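Local coordinates for protein putative TetR-family transcriptional regulator (Bordetella parapertussis 12822, PDB 3CCY) that probably binds cis-regulatory DNA as a dimeric TetR-family transcription factor, most likely acting as a repressor, at residues 132-144 with 153-165. Numbering follows the deposited sequence. Where two conformers were deposited one is given.
Sequences RELIAYVRDALLQ and RTLAHVDTMLFFG
T160 pushes its side chain into the hollow formed by I135, V138, R139 and L142, a knob-into-hole fit at the point where the two helices run closest. With T160 CG2 anti to its own backbone N, that methyl lies against the backbone of R139, while T160 OG1 lies 3.3 Å from R139 CG. The hydroxyl is satisfied within its own helix: T160 OG1 donates to A156 O at 2.7 Å, reaching the carbonyl from the face opposite the one used by T160 N. One turn on, F164 sets ring atom CZ 3.3 Å from V138 CG2, obliquely, a tight apolar contact, and CE2 of the same ring touches CA and CG1 of I135. The other methyl of V138, CG1, meets F163 CD2 at 3.8 Å, so V138 divides its two methyls between neighbouring rings. I135 also runs across the selenium of M161, its CG2 3.9 Å from M161 SE.

Toward the start of helix 153-168 the contact is more polar, though L143 packs on A156. In the conformer given, one of two for R139, this arginine bends at chi3 (85°), and its guanidinium stacks on that of R153, centres 4.5 Å apart and planes 26° apart. There NE and NH2 of R139 both grip D140 OD1, in the guanidinium plane; the nearby carboxylate probably eases the closeness of the two like charges. L143 CD1 lies over one face of the R139 group, and a water links R139 NH1 to R153 O.

No direct hydrogen bond joins the segments, whose axes cross at 111° and approach to 9.5 Å. Both belong to the helical C-terminal domain characteristic of TetR regulators. Helix 87-115 packs on V138, L142 and F163, helix 182-195 touches L142 and F163, and helix 153-168 also meets the second subunit, where D159 forms a salt bridge with R188 of that chain.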
loop_
_atom_site.group_PDB
_atom_site.type_symbol
_atom_site.label_atom_id
_atom_site.label_comp_id
_atom_site.label_asym_id
_atom_site.label_seq_id
_atom_site.Cartn_x
_atom_site.Cartn_y
_atom_site.Cartn_z
ATOM N N ARG A 132 11.372 10.427 4.448
ATOM C CA ARG A 132 12.657 9.738 4.546
ATOM C C ARG A 132 13.218 9.758 5.984
ATOM O O ARG A 132 13.795 8.768 6.447
ATOM C CB ARG A 132 13.645 10.361 3.581
ATOM C CG ARG A 132 13.510 9.846 2.158
ATOM C CD ARG A 132 14.417 10.648 1.259
ATOM N NE ARG A 132 14.212 10.365 -0.159
ATOM C CZ ARG A 132 14.346 11.274 -1.126
ATOM N NH1 ARG A 132 14.649 12.538 -0.820
ATOM N NH2 ARG A 132 14.154 10.927 -2.396
ATOM N N GLU A 133 13.035 10.879 6.685
ATOM C CA GLU A 133 13.376 10.983 8.107
ATOM C C GLU A 133 12.687 9.919 8.955
ATOM O O GLU A 133 13.303 9.306 9.811
ATOM C CB GLU A 133 13.006 12.374 8.653
ATOM C CG GLU A 133 13.799 13.488 8.035
ATOM C CD GLU A 133 13.500 14.845 8.672
ATOM O OE1 GLU A 133 13.594 14.962 9.907
ATOM O OE2 GLU A 133 13.159 15.789 7.941
ATOM N N LEU A 134 11.389 9.746 8.715
ATOM C CA LEU A 134 10.547 8.827 9.413
ATOM C C LEU A 134 10.970 7.390 9.169
ATOM O O LEU A 134 11.116 6.620 10.113
ATOM C CB LEU A 134 9.129 8.996 8.914
ATOM C CG LEU A 134 8.060 8.189 9.633
ATOM C CD1 LEU A 134 7.806 8.770 11.010
ATOM C CD2 LEU A 134 6.789 8.218 8.747
ATOM N N ILE A 135 11.158 7.052 7.900
ATOM C CA ILE A 135 11.730 5.779 7.513
ATOM C C ILE A 135 13.085 5.523 8.221
ATOM O O ILE A 135 13.333 4.414 8.723
ATOM C CB ILE A 135 11.864 5.729 5.981
ATOM C CG1 ILE A 135 10.465 5.767 5.357
ATOM C CG2 ILE A 135 12.687 4.488 5.503
ATOM C CD1 ILE A 135 10.437 5.784 3.883
ATOM N N ALA A 136 13.938 6.551 8.255
ATOM C CA ALA A 136 15.270 6.457 8.870
ATOM C C ALA A 136 15.141 6.078 10.355
ATOM O O ALA A 136 15.880 5.221 10.853
ATOM C CB ALA A 136 16.059 7.764 8.707
ATOM N N TYR A 137 14.187 6.676 11.044
ATOM C CA TYR A 137 13.972 6.344 12.446
ATOM C C TYR A 137 13.706 4.838 12.613
ATOM O O TYR A 137 14.224 4.210 13.528
ATOM C CB TYR A 137 12.807 7.139 13.049
ATOM C CG TYR A 137 13.109 8.592 13.347
ATOM C CD1 TYR A 137 14.369 8.985 13.753
ATOM C CD2 TYR A 137 12.101 9.578 13.270
ATOM C CE1 TYR A 137 14.661 10.309 14.052
ATOM C CE2 TYR A 137 12.386 10.945 13.583
ATOM C CZ TYR A 137 13.673 11.281 13.964
ATOM O OH TYR A 137 14.032 12.586 14.251
ATOM N N VAL A 138 12.876 4.272 11.742
ATOM C CA VAL A 138 12.494 2.869 11.855
ATOM C C VAL A 138 13.691 1.968 11.472
ATOM O O VAL A 138 13.968 0.973 12.147
ATOM C CB VAL A 138 11.293 2.550 10.940
ATOM C CG1 VAL A 138 11.044 0.994 10.880
ATOM C CG2 VAL A 138 10.037 3.309 11.483
ATOM N N ARG A 139 14.366 2.329 10.390
ATOM C CA ARG A 139 15.529 1.571 9.922
ATOM C C ARG A 139 16.571 1.482 11.017
ATOM O O ARG A 139 17.064 0.381 11.317
ATOM C CB ARG A 139 16.166 2.203 8.697
ATOM C CG ARG A 139 17.299 1.331 8.095
ATOM C CD ARG A 139 18.346 2.175 7.383
ATOM N NE ARG A 139 19.363 2.690 8.303
ATOM C CZ ARG A 139 20.667 2.459 8.200
ATOM N NH1 ARG A 139 21.162 1.716 7.204
ATOM N NH2 ARG A 139 21.482 2.969 9.102
ATOM N N ASP A 140 16.901 2.637 11.587
ATOM C CA ASP A 140 17.919 2.734 12.619
ATOM C C ASP A 140 17.478 1.945 13.857
ATOM O O ASP A 140 18.307 1.296 14.485
ATOM C CB ASP A 140 18.224 4.182 12.976
ATOM C CG ASP A 140 18.949 4.945 11.854
ATOM O OD1 ASP A 140 19.269 4.359 10.809
ATOM O OD2 ASP A 140 19.216 6.159 12.042
ATOM N N ALA A 141 16.188 1.965 14.193
ATOM C CA ALA A 141 15.723 1.231 15.389
ATOM C C ALA A 141 15.819 -0.285 15.187
ATOM O O ALA A 141 16.116 -1.017 16.139
ATOM C CB ALA A 141 14.282 1.624 15.751
ATOM N N LEU A 142 15.548 -0.748 13.962
ATOM C CA LEU A 142 15.748 -2.160 13.588
ATOM C C LEU A 142 17.225 -2.588 13.678
ATOM O O LEU A 142 17.541 -3.652 14.229
ATOM C CB LEU A 142 15.211 -2.439 12.165
ATOM C CG LEU A 142 13.686 -2.560 12.003
ATOM C CD1 LEU A 142 13.338 -2.763 10.553
ATOM C CD2 LEU A 142 13.204 -3.762 12.818
ATOM N N LEU A 143 18.118 -1.772 13.133
ATOM C CA LEU A 143 19.538 -2.063 13.205
ATOM C C LEU A 143 20.106 -1.942 14.639
ATOM O O LEU A 143 21.178 -2.478 14.908
ATOM C CB LEU A 143 20.346 -1.170 12.256
ATOM C CG LEU A 143 20.033 -1.382 10.776
ATOM C CD1 LEU A 143 20.652 -0.272 9.982
ATOM C CD2 LEU A 143 20.539 -2.741 10.240
ATOM N N GLN A 144 19.394 -1.272 15.552
ATOM C CA GLN A 144 19.772 -1.341 16.965
ATOM C C GLN A 144 19.409 -2.704 17.587
ATOM O O GLN A 144 19.986 -3.089 18.578
ATOM C CB GLN A 144 19.191 -0.193 17.788
ATOM C CG GLN A 144 19.940 1.082 17.512
ATOM C CD GLN A 144 19.403 2.270 18.264
ATOM O OE1 GLN A 144 18.230 2.602 18.180
ATOM N NE2 GLN A 144 20.281 2.943 18.978
ATOM N N ARG A 153 23.792 -2.111 3.764
ATOM C CA ARG A 153 22.791 -1.061 3.664
ATOM C C ARG A 153 21.682 -1.363 2.667
ATOM O O ARG A 153 20.558 -0.958 2.862
ATOM C CB ARG A 153 23.458 0.279 3.378
ATOM C CG ARG A 153 24.099 0.855 4.654
ATOM C CD ARG A 153 24.973 2.092 4.416
ATOM N NE ARG A 153 25.424 2.547 5.724
ATOM C CZ ARG A 153 24.760 3.394 6.511
ATOM N NH1 ARG A 153 23.627 3.976 6.118
ATOM N NH2 ARG A 153 25.264 3.681 7.687
ATOM N N THR A 154 22.000 -2.106 1.614
ATOM C CA THR A 154 21.006 -2.493 0.619
ATOM C C THR A 154 19.879 -3.282 1.241
ATOM O O THR A 154 18.720 -2.926 1.089
ATOM C CB THR A 154 21.651 -3.290 -0.522
ATOM O OG1 THR A 154 22.678 -2.492 -1.112
ATOM C CG2 THR A 154 20.624 -3.611 -1.605
ATOM N N LEU A 155 20.233 -4.350 1.950
ATOM C CA LEU A 155 19.269 -5.212 2.579
ATOM C C LEU A 155 18.630 -4.564 3.795
ATOM O O LEU A 155 17.485 -4.847 4.083
ATOM C CB LEU A 155 19.899 -6.576 2.919
ATOM C CG LEU A 155 20.396 -7.459 1.747
ATOM C CD1 LEU A 155 20.737 -8.888 2.207
ATOM C CD2 LEU A 155 19.301 -7.539 0.674
ATOM N N ALA A 156 19.354 -3.684 4.503
ATOM C CA ALA A 156 18.715 -2.877 5.570
ATOM C C ALA A 156 17.520 -2.033 5.061
ATOM O O ALA A 156 16.461 -1.983 5.711
ATOM C CB ALA A 156 19.737 -2.002 6.293
ATOM N N HIS A 157 17.693 -1.380 3.909
ATOM C CA HIS A 157 16.596 -0.684 3.241
ATOM C C HIS A 157 15.457 -1.635 2.798
ATOM O O HIS A 157 14.299 -1.342 3.058
ATOM C CB HIS A 157 17.129 0.162 2.088
ATOM C CG HIS A 157 16.067 0.814 1.260
ATOM N ND1 HIS A 157 15.284 1.848 1.727
ATOM C CD2 HIS A 157 15.665 0.576 -0.013
ATOM C CE1 HIS A 157 14.451 2.222 0.768
ATOM N NE2 HIS A 157 14.649 1.450 -0.290
ATOM N N VAL A 158 15.775 -2.741 2.135
ATOM C CA VAL A 158 14.774 -3.797 1.858
ATOM C C VAL A 158 14.015 -4.211 3.124
ATOM O O VAL A 158 12.795 -4.217 3.110
ATOM C CB VAL A 158 15.377 -5.061 1.156
ATOM C CG1 VAL A 158 14.305 -6.104 0.953
ATOM C CG2 VAL A 158 15.949 -4.664 -0.207
ATOM N N ASP A 159 14.709 -4.504 4.230
ATOM C CA ASP A 159 13.988 -5.034 5.390
ATOM C C ASP A 159 13.051 -3.966 5.975
ATOM O O ASP A 159 11.925 -4.270 6.400
ATOM C CB ASP A 159 14.969 -5.538 6.486
ATOM C CG ASP A 159 15.813 -6.740 6.015
ATOM O OD1 ASP A 159 15.407 -7.424 5.057
ATOM O OD2 ASP A 159 16.883 -7.017 6.594
ATOM N N THR A 160 13.551 -2.729 6.053
ATOM C CA THR A 160 12.758 -1.613 6.506
ATOM C C THR A 160 11.495 -1.363 5.667
ATOM O O THR A 160 10.420 -1.148 6.212
ATOM C CB THR A 160 13.641 -0.334 6.604
ATOM O OG1 THR A 160 14.796 -0.653 7.405
ATOM C CG2 THR A 160 12.863 0.787 7.244
HETATM N N MSE A 161 11.631 -1.387 4.345
HETATM C CA MSE A 161 10.504 -1.115 3.470
HETATM C C MSE A 161 9.504 -2.300 3.474
HETATM O O MSE A 161 8.324 -2.104 3.284
HETATM C CB MSE A 161 10.997 -0.786 2.035
HETATM C CG MSE A 161 11.863 0.460 1.936
HETATM SE SE MSE A 161 11.106 1.965 2.915
HETATM C CE MSE A 161 9.723 2.337 1.621
ATOM N N LEU A 162 9.984 -3.524 3.731
ATOM C CA LEU A 162 9.061 -4.657 3.854
ATOM C C LEU A 162 8.228 -4.502 5.117
ATOM O O LEU A 162 7.014 -4.686 5.097
ATOM C CB LEU A 162 9.804 -5.978 3.867
ATOM C CG LEU A 162 10.375 -6.371 2.489
ATOM C CD1 LEU A 162 11.396 -7.511 2.601
ATOM C CD2 LEU A 162 9.237 -6.712 1.420
ATOM N N PHE A 163 8.897 -4.096 6.194
ATOM C CA PHE A 163 8.197 -3.713 7.383
ATOM C C PHE A 163 7.143 -2.607 7.151
ATOM O O PHE A 163 6.009 -2.778 7.588
ATOM C CB PHE A 163 9.145 -3.290 8.490
ATOM C CG PHE A 163 8.408 -2.663 9.623
ATOM C CD1 PHE A 163 7.718 -3.471 10.529
ATOM C CD2 PHE A 163 8.272 -1.283 9.700
ATOM C CE1 PHE A 163 6.952 -2.902 11.543
ATOM C CE2 PHE A 163 7.488 -0.723 10.706
ATOM C CZ PHE A 163 6.846 -1.544 11.610
ATOM N N PHE A 164 7.545 -1.463 6.578
ATOM C CA PHE A 164 6.573 -0.391 6.246
ATOM C C PHE A 164 5.330 -0.834 5.481
ATOM O O PHE A 164 4.225 -0.383 5.750
ATOM C CB PHE A 164 7.233 0.803 5.557
ATOM C CG PHE A 164 7.763 1.811 6.549
ATOM C CD1 PHE A 164 6.885 2.527 7.363
ATOM C CD2 PHE A 164 9.132 1.984 6.726
ATOM C CE1 PHE A 164 7.360 3.451 8.319
ATOM C CE2 PHE A 164 9.614 2.898 7.690
ATOM C CZ PHE A 164 8.730 3.624 8.471
ATOM N N GLY A 165 5.531 -1.687 4.504
ATOM C CA GLY A 165 4.429 -2.349 3.787
ATOM C C GLY A 165 3.405 -2.994 4.695
ATOM O O GLY A 165 2.207 -2.797 4.476
HETATM O O HOH W 1 20.192 1.255 4.523
#